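Local structure of 4'-phospho-dehydrooxetanocin synthase (Bacillus megaterium, 5UL3) at residues Phe473-Gln478 with Asp484-Asn489; Tyr539-Met544 with Phe639-Leu644; Ser594-Met599 with Glu684-Val689. The protein catalyses the radical ring contraction of dAMP to an oxetane aldehyde in oxetanocin A biosynthesis, using a [4Fe-4S] cluster, S-adenosylmethionine and cobalamin. All blocks are in the same frame, centred on the assembly; numbering follows the deposited sequence.

Contact 1: Phe473-Gln478 with Asp484-Asn489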
loop_
_atom_site.group_PDB
_atom_site.type_symbol
_atom_site.label_atom_id
_atom_site.label_comp_id
_atom_site.label_asym_id
_atom_site.label_seq_id
_atom_site.Cartn_x
_atom_site.Cartn_y
_atom_site.Cartn_z
ATOM N N PHE A 473 -13.782 4.539 6.980
ATOM C CA PHE A 473 -14.822 4.754 7.985
ATOM C C PHE A 473 -15.070 3.440 8.701
ATOM O O PHE A 473 -15.431 2.447 8.070
ATOM C CB PHE A 473 -16.120 5.281 7.356
ATOM C CG PHE A 473 -16.993 6.035 8.340
ATOM C CD1 PHE A 473 -17.938 5.371 9.100
ATOM C CD2 PHE A 473 -16.838 7.404 8.512
ATOM C CE1 PHE A 473 -18.723 6.074 10.028
ATOM C CE2 PHE A 473 -17.622 8.111 9.424
ATOM C CZ PHE A 473 -18.569 7.437 10.171
ATOM N N ILE A 474 -14.843 3.426 10.015
ATOM C CA ILE A 474 -15.038 2.209 10.784
ATOM C C ILE A 474 -16.259 2.434 11.666
ATOM O O ILE A 474 -16.134 2.993 12.755
ATOM C CB ILE A 474 -13.798 1.875 11.627
ATOM C CG1 ILE A 474 -12.530 1.898 10.756
ATOM C CG2 ILE A 474 -13.947 0.518 12.256
ATOM C CD1 ILE A 474 -11.241 1.990 11.598
ATOM N N MET A 475 -17.426 2.018 11.177
ATOM C CA MET A 475 -18.699 2.320 11.835
ATOM C C MET A 475 -18.774 1.691 13.224
ATOM O O MET A 475 -19.110 2.363 14.205
ATOM C CB MET A 475 -19.849 1.825 10.951
ATOM C CG MET A 475 -21.256 1.878 11.613
ATOM S SD MET A 475 -21.775 3.581 11.891
ATOM C CE MET A 475 -22.083 4.114 10.199
ATOM N N PHE A 476 -18.456 0.406 13.322
ATOM C CA PHE A 476 -18.608 -0.377 14.543
ATOM C C PHE A 476 -17.256 -0.612 15.208
ATOM O O PHE A 476 -16.270 -0.922 14.537
ATOM C CB PHE A 476 -19.256 -1.726 14.223
ATOM C CG PHE A 476 -20.606 -1.620 13.555
ATOM C CD1 PHE A 476 -21.742 -1.313 14.301
ATOM C CD2 PHE A 476 -20.748 -1.867 12.197
ATOM C CE1 PHE A 476 -22.986 -1.235 13.704
ATOM C CE2 PHE A 476 -22.001 -1.784 11.586
ATOM C CZ PHE A 476 -23.122 -1.474 12.344
ATOM N N ASP A 477 -17.200 -0.469 16.536
ATOM C CA ASP A 477 -16.014 -0.920 17.253
ATOM C C ASP A 477 -16.443 -1.544 18.573
ATOM O O ASP A 477 -17.479 -1.185 19.140
ATOM C CB ASP A 477 -14.979 0.197 17.484
ATOM C CG ASP A 477 -15.419 1.232 18.513
ATOM O OD1 ASP A 477 -16.407 1.943 18.254
ATOM O OD2 ASP A 477 -14.725 1.374 19.555
ATOM N N GLN A 478 -15.624 -2.484 19.046
ATOM C CA GLN A 478 -16.051 -3.423 20.075
ATOM C C GLN A 478 -16.249 -2.761 21.432
ATOM O O GLN A 478 -17.018 -3.278 22.249
ATOM C CB GLN A 478 -15.037 -4.569 20.183
ATOM C CG GLN A 478 -15.061 -5.553 19.001
ATOM C CD GLN A 478 -14.192 -5.124 17.819
ATOM O OE1 GLN A 478 -13.682 -4.002 17.767
ATOM N NE2 GLN A 478 -14.009 -6.037 16.875
ATOM N N ASP A 484 -25.534 5.714 20.739
ATOM C CA ASP A 484 -25.305 7.139 20.482
ATOM C C ASP A 484 -24.253 7.360 19.396
ATOM O O ASP A 484 -24.424 8.214 18.520
ATOM C CB ASP A 484 -24.866 7.856 21.763
ATOM C CG ASP A 484 -26.017 8.132 22.710
ATOM O OD1 ASP A 484 -27.174 7.834 22.349
ATOM O OD2 ASP A 484 -25.750 8.652 23.816
ATOM N N ASN A 485 -23.129 6.640 19.472
ATOM C CA ASN A 485 -22.068 6.847 18.481
ATOM C C ASN A 485 -22.519 6.448 17.078
ATOM O O ASN A 485 -22.084 7.067 16.096
ATOM C CB ASN A 485 -20.813 6.052 18.842
ATOM C CG ASN A 485 -20.114 6.564 20.099
ATOM O OD1 ASN A 485 -19.173 5.948 20.563
ATOM N ND2 ASN A 485 -20.587 7.671 20.659
ATOM N N LEU A 486 -23.377 5.431 16.956
ATOM C CA LEU A 486 -23.887 5.081 15.628
ATOM C C LEU A 486 -24.782 6.182 15.087
ATOM O O LEU A 486 -24.690 6.539 13.909
ATOM C CB LEU A 486 -24.639 3.746 15.660
ATOM C CG LEU A 486 -23.877 2.495 16.129
ATOM C CD1 LEU A 486 -24.806 1.291 16.150
ATOM C CD2 LEU A 486 -22.611 2.212 15.276
ATOM N N LYS A 487 -25.661 6.736 15.927
ATOM C CA LYS A 487 -26.492 7.847 15.480
ATOM C C LYS A 487 -25.639 9.031 15.056
ATOM O O LYS A 487 -25.932 9.681 14.045
ATOM C CB LYS A 487 -27.462 8.259 16.590
ATOM C CG LYS A 487 -28.441 7.166 16.957
ATOM C CD LYS A 487 -29.511 7.690 17.934
ATOM C CE LYS A 487 -30.591 6.648 18.185
ATOM N NZ LYS A 487 -31.678 7.156 19.091
ATOM N N GLU A 488 -24.597 9.340 15.831
ATOM C CA GLU A 488 -23.692 10.425 15.466
ATOM C C GLU A 488 -23.000 10.133 14.138
ATOM O O GLU A 488 -22.842 11.024 13.294
ATOM C CB GLU A 488 -22.657 10.641 16.569
ATOM C CG GLU A 488 -23.233 11.169 17.888
ATOM C CD GLU A 488 -22.365 10.815 19.095
ATOM O OE1 GLU A 488 -21.178 10.485 18.911
ATOM O OE2 GLU A 488 -22.877 10.857 20.238
ATOM N N ASN A 489 -22.585 8.884 13.939
ATOM C CA ASN A 489 -21.949 8.499 12.677
ATOM C C ASN A 489 -22.901 8.672 11.500
ATOM O O ASN A 489 -22.523 9.213 10.454
ATOM C CB ASN A 489 -21.478 7.054 12.765
ATOM C CG ASN A 489 -20.134 6.931 13.436
ATOM O OD1 ASN A 489 -19.451 7.927 13.653
ATOM N ND2 ASN A 489 -19.743 5.712 13.762
#
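Phe473 and Asn489 meet with ring and amide planes 71° apart where strand 470-473, an outermost strand of the partial triose phosphate isomerase barrel sheet of the AdoMet radical domain, gives way to a loop and then helix 484-493. The ring meets the amide through CZ, which lies 3.6 Å from Asn489 OD1, while Asn489 CB sits at the ring edge, in its plane. Met475 runs past Asn489 in the opposite direction. Its chain bends at chi2 (67°), which brings SD alongside the amide; Asn489 ND2 gives SD a weak hydrogen bond of 3.5 Å, with 150° at the hydrogen. The stronger partner of that amide nitrogen is Gln442 OE1, and Gln442 NE2 in turn donates to Met475 O, so one glutamine ties the loop to the helix.

Leu486, one helical turn before Asn489, crosses both Met475 and Phe476 at about a right angle. Met475 CG also lies over the centre of one face of the Phe476 ring, 3.7 Å above its plane, a CH-pi contact. All five residues are buried, and Phe473 lies near Glu436, which binds S-adenosylmethionine. Leu486 CD2 touches two neighbours, 3.7 Å from Met475 SD and 3.8 Å from Phe476 CD1.

Contact 2: Tyr539-Met544 with Phe639-Leu644. With EDO (1,2-ethanediol), chain I; EDO (1,2-ethanediol), chain B; EDO (1,2-ethanediol), chain H.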
loop_
_atom_site.group_PDB
_atom_site.type_symbol
_atom_site.label_atom_id
_atom_site.label_comp_id
_atom_site.label_asym_id
_atom_site.label_seq_id
_atom_site.Cartn_x
_atom_site.Cartn_y
_atom_site.Cartn_z
ATOM N N TYR A 539 -15.519 1.551 2.302
ATOM C CA TYR A 539 -16.141 0.271 2.624
ATOM C C TYR A 539 -17.281 0.551 3.586
ATOM O O TYR A 539 -17.045 0.991 4.718
ATOM C CB TYR A 539 -15.134 -0.700 3.239
ATOM C CG TYR A 539 -15.652 -2.109 3.437
ATOM C CD1 TYR A 539 -16.454 -2.432 4.531
ATOM C CD2 TYR A 539 -15.324 -3.119 2.548
ATOM C CE1 TYR A 539 -16.915 -3.709 4.727
ATOM C CE2 TYR A 539 -15.790 -4.414 2.736
ATOM C CZ TYR A 539 -16.580 -4.701 3.828
ATOM O OH TYR A 539 -17.041 -5.983 4.025
ATOM N N MET A 540 -18.504 0.291 3.142
ATOM C CA MET A 540 -19.686 0.632 3.926
ATOM C C MET A 540 -19.889 -0.358 5.071
ATOM O O MET A 540 -19.625 -1.557 4.936
ATOM C CB MET A 540 -20.923 0.637 3.033
ATOM C CG MET A 540 -20.918 1.671 1.925
ATOM S SD MET A 540 -21.242 3.328 2.521
ATOM C CE MET A 540 -22.989 3.190 2.915
ATOM N N LEU A 541 -20.389 0.162 6.201
ATOM C CA LEU A 541 -20.808 -0.652 7.339
ATOM C C LEU A 541 -19.649 -1.454 7.934
ATOM O O LEU A 541 -19.839 -2.576 8.406
ATOM C CB LEU A 541 -21.961 -1.583 6.937
ATOM C CG LEU A 541 -23.165 -0.874 6.300
ATOM C CD1 LEU A 541 -24.204 -1.898 5.857
ATOM C CD2 LEU A 541 -23.803 0.139 7.236
ATOM N N ALA A 542 -18.440 -0.893 7.922
ATOM C CA ALA A 542 -17.273 -1.646 8.339
ATOM C C ALA A 542 -17.202 -1.752 9.861
ATOM O O ALA A 542 -17.612 -0.844 10.585
ATOM C CB ALA A 542 -15.994 -0.989 7.815
ATOM N N SER A 543 -16.639 -2.863 10.334
ATOM C CA SER A 543 -16.410 -3.096 11.755
ATOM C C SER A 543 -14.923 -3.197 12.047
ATOM O O SER A 543 -14.128 -3.653 11.210
ATOM C CB SER A 543 -17.091 -4.373 12.243
ATOM O OG SER A 543 -18.492 -4.239 12.187
ATOM N N MET A 544 -14.560 -2.778 13.253
ATOM C CA MET A 544 -13.166 -2.745 13.670
ATOM C C MET A 544 -12.553 -4.137 13.637
ATOM O O MET A 544 -13.130 -5.100 14.157
ATOM C CB MET A 544 -13.056 -2.170 15.082
ATOM C CG MET A 544 -11.637 -2.206 15.659
ATOM S SD MET A 544 -10.487 -1.075 14.858
ATOM C CE MET A 544 -11.123 0.518 15.348
ATOM N N PHE A 639 -28.944 3.217 4.627
ATOM C CA PHE A 639 -30.165 3.403 5.391
ATOM C C PHE A 639 -30.653 2.117 6.032
ATOM O O PHE A 639 -31.526 2.175 6.906
ATOM C CB PHE A 639 -31.231 4.049 4.510
ATOM C CG PHE A 639 -30.974 5.501 4.266
ATOM C CD1 PHE A 639 -31.094 6.416 5.305
ATOM C CD2 PHE A 639 -30.566 5.953 3.027
ATOM C CE1 PHE A 639 -30.830 7.772 5.100
ATOM C CE2 PHE A 639 -30.291 7.298 2.817
ATOM C CZ PHE A 639 -30.423 8.209 3.849
ATOM N N LEU A 640 -30.079 0.972 5.659
ATOM C CA LEU A 640 -30.287 -0.241 6.440
ATOM C C LEU A 640 -29.915 -0.017 7.899
ATOM O O LEU A 640 -30.695 -0.329 8.807
ATOM C CB LEU A 640 -29.464 -1.391 5.874
ATOM C CG LEU A 640 -29.290 -2.545 6.860
ATOM C CD1 LEU A 640 -30.615 -3.358 7.038
ATOM C CD2 LEU A 640 -28.136 -3.448 6.451
ATOM N N LEU A 641 -28.709 0.507 8.145
ATOM C CA LEU A 641 -28.286 0.724 9.524
ATOM C C LEU A 641 -29.151 1.774 10.213
ATOM O O LEU A 641 -29.477 1.636 11.399
ATOM C CB LEU A 641 -26.813 1.123 9.580
ATOM C CG LEU A 641 -26.283 1.271 11.000
ATOM C CD1 LEU A 641 -26.625 0.026 11.806
ATOM C CD2 LEU A 641 -24.768 1.495 10.962
ATOM N N LYS A 642 -29.530 2.833 9.495
ATOM C CA LYS A 642 -30.418 3.821 10.094
ATOM C C LYS A 642 -31.753 3.183 10.463
ATOM O O LYS A 642 -32.317 3.470 11.527
ATOM C CB LYS A 642 -30.617 5.002 9.143
ATOM C CG LYS A 642 -31.273 6.206 9.787
ATOM C CD LYS A 642 -31.349 7.374 8.820
ATOM C CE LYS A 642 -31.492 8.711 9.551
ATOM N NZ LYS A 642 -30.265 9.192 10.295
ATOM N N TYR A 643 -32.225 2.261 9.625
ATOM C CA TYR A 643 -33.467 1.543 9.891
ATOM C C TYR A 643 -33.329 0.609 11.090
ATOM O O TYR A 643 -34.237 0.535 11.930
ATOM C CB TYR A 643 -33.863 0.776 8.635
ATOM C CG TYR A 643 -35.176 0.032 8.694
ATOM C CD1 TYR A 643 -36.381 0.714 8.754
ATOM C CD2 TYR A 643 -35.205 -1.349 8.644
ATOM C CE1 TYR A 643 -37.593 0.026 8.785
ATOM C CE2 TYR A 643 -36.412 -2.047 8.667
ATOM C CZ TYR A 643 -37.596 -1.355 8.744
ATOM O OH TYR A 643 -38.781 -2.058 8.776
ATOM N N LEU A 644 -32.210 -0.117 11.188
ATOM C CA LEU A 644 -31.993 -0.984 12.346
ATOM C C LEU A 644 -31.928 -0.181 13.643
ATOM O O LEU A 644 -32.528 -0.572 14.653
ATOM C CB LEU A 644 -30.719 -1.811 12.158
ATOM C CG LEU A 644 -30.748 -2.885 11.060
ATOM C CD1 LEU A 644 -29.351 -3.465 10.819
ATOM C CD2 LEU A 644 -31.706 -3.984 11.441
HETATM C C1 EDO I . -19.235 -3.243 2.005
HETATM O O1 EDO I . -20.385 -2.540 2.485
HETATM C C2 EDO I . -19.519 -3.735 0.588
HETATM O O2 EDO I . -20.204 -2.715 -0.150
HETATM C C1 EDO B . -19.654 0.146 -1.903
HETATM O O1 EDO B . -21.006 0.518 -1.578
HETATM C C2 EDO B . -18.731 0.395 -0.705
HETATM O O2 EDO B . -19.067 -0.485 0.387
HETATM C C1 EDO H . -22.446 3.903 6.312
HETATM O O1 EDO H . -22.842 5.033 5.524
HETATM C C2 EDO H . -20.916 3.870 6.319
HETATM O O2 EDO H . -20.490 2.819 7.178
#
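Met540 O accepts a 2.7 Å hydrogen bond from O1 of one 1,2-ethanediol (chain I), next to Leu541, whose side chain meets Leu640 and Leu641 of helix 620-648. The loop 539-544 lies within the radical SAM core range, and helix 620-648 probably belongs to the C-terminal helix bundle, consistent with a contact between these two parts of the fold. Two more diol molecules, probably from the crystallisation liquor like the first, take up the neighbouring amides: Met540 N donates to O2 of the chain B diol at 163°, and Leu541 N to O2 of the chain H diol over 2.8 Å.

No hydrogen bond passes between the loop and the helix segment; the join is apolar. Leu541 has positive backbone torsions (phi 62°, psi 34°), a left-handed conformation that marks a sharp change in chain direction, and its CA-CB bond points toward the helix. Leu541 and Leu641 lie alongside each other, their side chains running antiparallel, with CD2 of Leu541 reaching both CB and CD2 of Leu641. The other methyl, CD1, approaches Leu640 more loosely. All three leucines are buried. Around them, Cys597 of helix 588-617 touches Leu541, while Leu640 packs on Trp600 of that helix and on Trp693 of helix 683-709. The closest approach between the two segments is 3.9 Å, from Leu541 CD2 to Leu641 CB.

Contact 3: Ser594-Met599 with Glu684-Val689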
loop_
_atom_site.group_PDB
_atom_site.type_symbol
_atom_site.label_atom_id
_atom_site.label_comp_id
_atom_site.label_asym_id
_atom_site.label_seq_id
_atom_site.Cartn_x
_atom_site.Cartn_y
_atom_site.Cartn_z
ATOM N N SER A 594 -23.415 -5.241 14.172
ATOM C CA SER A 594 -22.238 -5.470 13.341
ATOM C C SER A 594 -22.351 -6.794 12.599
ATOM O O SER A 594 -22.089 -6.868 11.394
ATOM C CB SER A 594 -20.975 -5.435 14.204
ATOM O OG SER A 594 -19.868 -6.038 13.534
ATOM N N GLU A 595 -22.761 -7.854 13.306
ATOM C CA GLU A 595 -22.946 -9.152 12.665
ATOM C C GLU A 595 -23.985 -9.082 11.553
ATOM O O GLU A 595 -23.778 -9.645 10.469
ATOM C CB GLU A 595 -23.356 -10.201 13.705
ATOM C CG GLU A 595 -23.521 -11.607 13.154
ATOM C CD GLU A 595 -24.031 -12.598 14.196
ATOM O OE1 GLU A 595 -25.163 -12.414 14.693
ATOM O OE2 GLU A 595 -23.300 -13.560 14.516
ATOM N N ALA A 596 -25.114 -8.414 11.803
ATOM C CA ALA A 596 -26.149 -8.321 10.775
ATOM C C ALA A 596 -25.632 -7.594 9.539
ATOM O O ALA A 596 -25.944 -7.981 8.411
ATOM C CB ALA A 596 -27.386 -7.607 11.311
ATOM N N CYS A 597 -24.858 -6.526 9.739
ATOM C CA CYS A 597 -24.311 -5.798 8.597
ATOM C C CYS A 597 -23.331 -6.659 7.810
ATOM O O CYS A 597 -23.302 -6.596 6.575
ATOM C CB CYS A 597 -23.659 -4.506 9.069
ATOM S SG CYS A 597 -24.852 -3.243 9.565
ATOM N N GLN A 598 -22.518 -7.472 8.496
ATOM C CA GLN A 598 -21.695 -8.430 7.756
ATOM C C GLN A 598 -22.559 -9.412 6.970
ATOM O O GLN A 598 -22.241 -9.748 5.823
ATOM C CB GLN A 598 -20.758 -9.196 8.686
ATOM C CG GLN A 598 -19.864 -10.154 7.917
ATOM C CD GLN A 598 -18.882 -9.404 7.029
ATOM O OE1 GLN A 598 -18.115 -8.567 7.509
ATOM N NE2 GLN A 598 -18.908 -9.689 5.734
ATOM N N MET A 599 -23.654 -9.894 7.564
ATOM C CA MET A 599 -24.520 -10.807 6.825
ATOM C C MET A 599 -25.173 -10.106 5.637
ATOM O O MET A 599 -25.355 -10.707 4.574
ATOM C CB MET A 599 -25.580 -11.399 7.763
ATOM C CG MET A 599 -24.973 -12.241 8.868
ATOM S SD MET A 599 -26.230 -12.845 10.043
ATOM C CE MET A 599 -26.587 -14.434 9.341
ATOM N N GLU A 684 -32.587 -12.410 16.700
ATOM C CA GLU A 684 -33.785 -12.814 15.975
ATOM C C GLU A 684 -34.572 -11.603 15.491
ATOM O O GLU A 684 -35.021 -11.559 14.340
ATOM C CB GLU A 684 -34.656 -13.708 16.861
ATOM C CG GLU A 684 -35.672 -14.538 16.091
ATOM C CD GLU A 684 -36.505 -15.435 16.993
ATOM O OE1 GLU A 684 -37.147 -14.915 17.932
ATOM O OE2 GLU A 684 -36.510 -16.664 16.762
ATOM N N ASN A 685 -34.760 -10.608 16.357
ATOM C CA ASN A 685 -35.512 -9.432 15.937
ATOM C C ASN A 685 -34.738 -8.645 14.888
ATOM O O ASN A 685 -35.318 -8.172 13.905
ATOM C CB ASN A 685 -35.840 -8.540 17.135
ATOM C CG ASN A 685 -36.797 -7.406 16.774
ATOM O OD1 ASN A 685 -37.873 -7.633 16.213
ATOM N ND2 ASN A 685 -36.402 -6.181 17.084
ATOM N N ILE A 686 -33.425 -8.500 15.082
ATOM C CA ILE A 686 -32.606 -7.755 14.129
ATOM C C ILE A 686 -32.677 -8.401 12.745
ATOM O O ILE A 686 -32.883 -7.713 11.738
ATOM C CB ILE A 686 -31.165 -7.638 14.666
ATOM C CG1 ILE A 686 -31.123 -6.597 15.781
ATOM C CG2 ILE A 686 -30.169 -7.251 13.568
ATOM C CD1 ILE A 686 -29.832 -6.593 16.585
ATOM N N LEU A 687 -32.574 -9.730 12.682
ATOM C CA LEU A 687 -32.696 -10.424 11.400
ATOM C C LEU A 687 -34.060 -10.195 10.758
ATOM O O LEU A 687 -34.153 -10.026 9.536
ATOM C CB LEU A 687 -32.442 -11.917 11.578
ATOM C CG LEU A 687 -31.003 -12.383 11.788
ATOM C CD1 LEU A 687 -30.893 -13.862 11.453
ATOM C CD2 LEU A 687 -30.018 -11.567 10.957
ATOM N N ASN A 688 -35.136 -10.216 11.558
ATOM C CA ASN A 688 -36.468 -9.967 11.006
ATOM C C ASN A 688 -36.572 -8.562 10.442
ATOM O O ASN A 688 -37.217 -8.342 9.410
ATOM C CB ASN A 688 -37.550 -10.155 12.078
ATOM C CG ASN A 688 -37.893 -11.606 12.332
ATOM O OD1 ASN A 688 -37.642 -12.481 11.500
ATOM N ND2 ASN A 688 -38.486 -11.868 13.492
ATOM N N VAL A 689 -35.973 -7.593 11.131
ATOM C CA VAL A 689 -35.960 -6.219 10.640
ATOM C C VAL A 689 -35.187 -6.142 9.329
ATOM O O VAL A 689 -35.616 -5.481 8.375
ATOM C CB VAL A 689 -35.363 -5.283 11.709
ATOM C CG1 VAL A 689 -35.238 -3.860 11.187
ATOM C CG2 VAL A 689 -36.208 -5.317 12.990
#
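Ala596 and Ile686 make the closer of two apolar contacts between 594-599 and 684-689, which lie on helices 588-617 and 683-709, both probably part of the C-terminal helix bundle. CB of Ala596 lies 3.6 Å from CG2 of Ile686, and both residues direct their CA-CB bonds at the opposing helix. In Ile686 the CG1 branch stands anti to the carbonyl carbon (chi1 -75°), which leaves CG2 anti to the backbone N as the branch that touches the alanine. The small alanine side chain is consistent with the close spacing here: the nearest CA pair, Ala596 and Leu687, is 6.9 Å apart.

One turn further along helix 588-617, Met599 crosses Leu687 at about a right angle. With chi1 at -63° and chi2 extended (176°), the chain carries SD of Met599 to within 4.1 Å of CD2 of Leu687; the bend at chi3 then only sets where CE goes. Unlike the buried Ala596 and Ile686, these two residues are partly exposed. Met599 also rests on Trp735, near the C-terminal end of the modelled chain.

Outside this apolar shell, Val689 turns to a third helix, 620-648, where it packs on Tyr643, Leu644 and Asn647. A charged tie between the first two helices is added by the salt bridge of Glu595 OE1 with Lys683 NZ.

Following the chain, contact 1 closes first, a short loop of five residues between the end of strand 470-473 and helix 484-493. Contacts 2 and 3 come later and cross: 539-544, 594-599, 639-644 and 684-689 alternate, so the two closures cross in sequence, with helices 588-617 and 620-648 consecutive. Contact 1 joins contact 2 through a backbone pairing in which Phe476 O and Met544 N are 2.8 Å apart. Phe476 also packs on Ser594 and Cys597 of contact 3. Between contacts 2 and 3, Ser543 OG lies 2.6 Å from Ser594 OG, and Val689 packs against Tyr643. Together they tie an outermost barrel strand and following loops to three helices, probably of the C-terminal bundle.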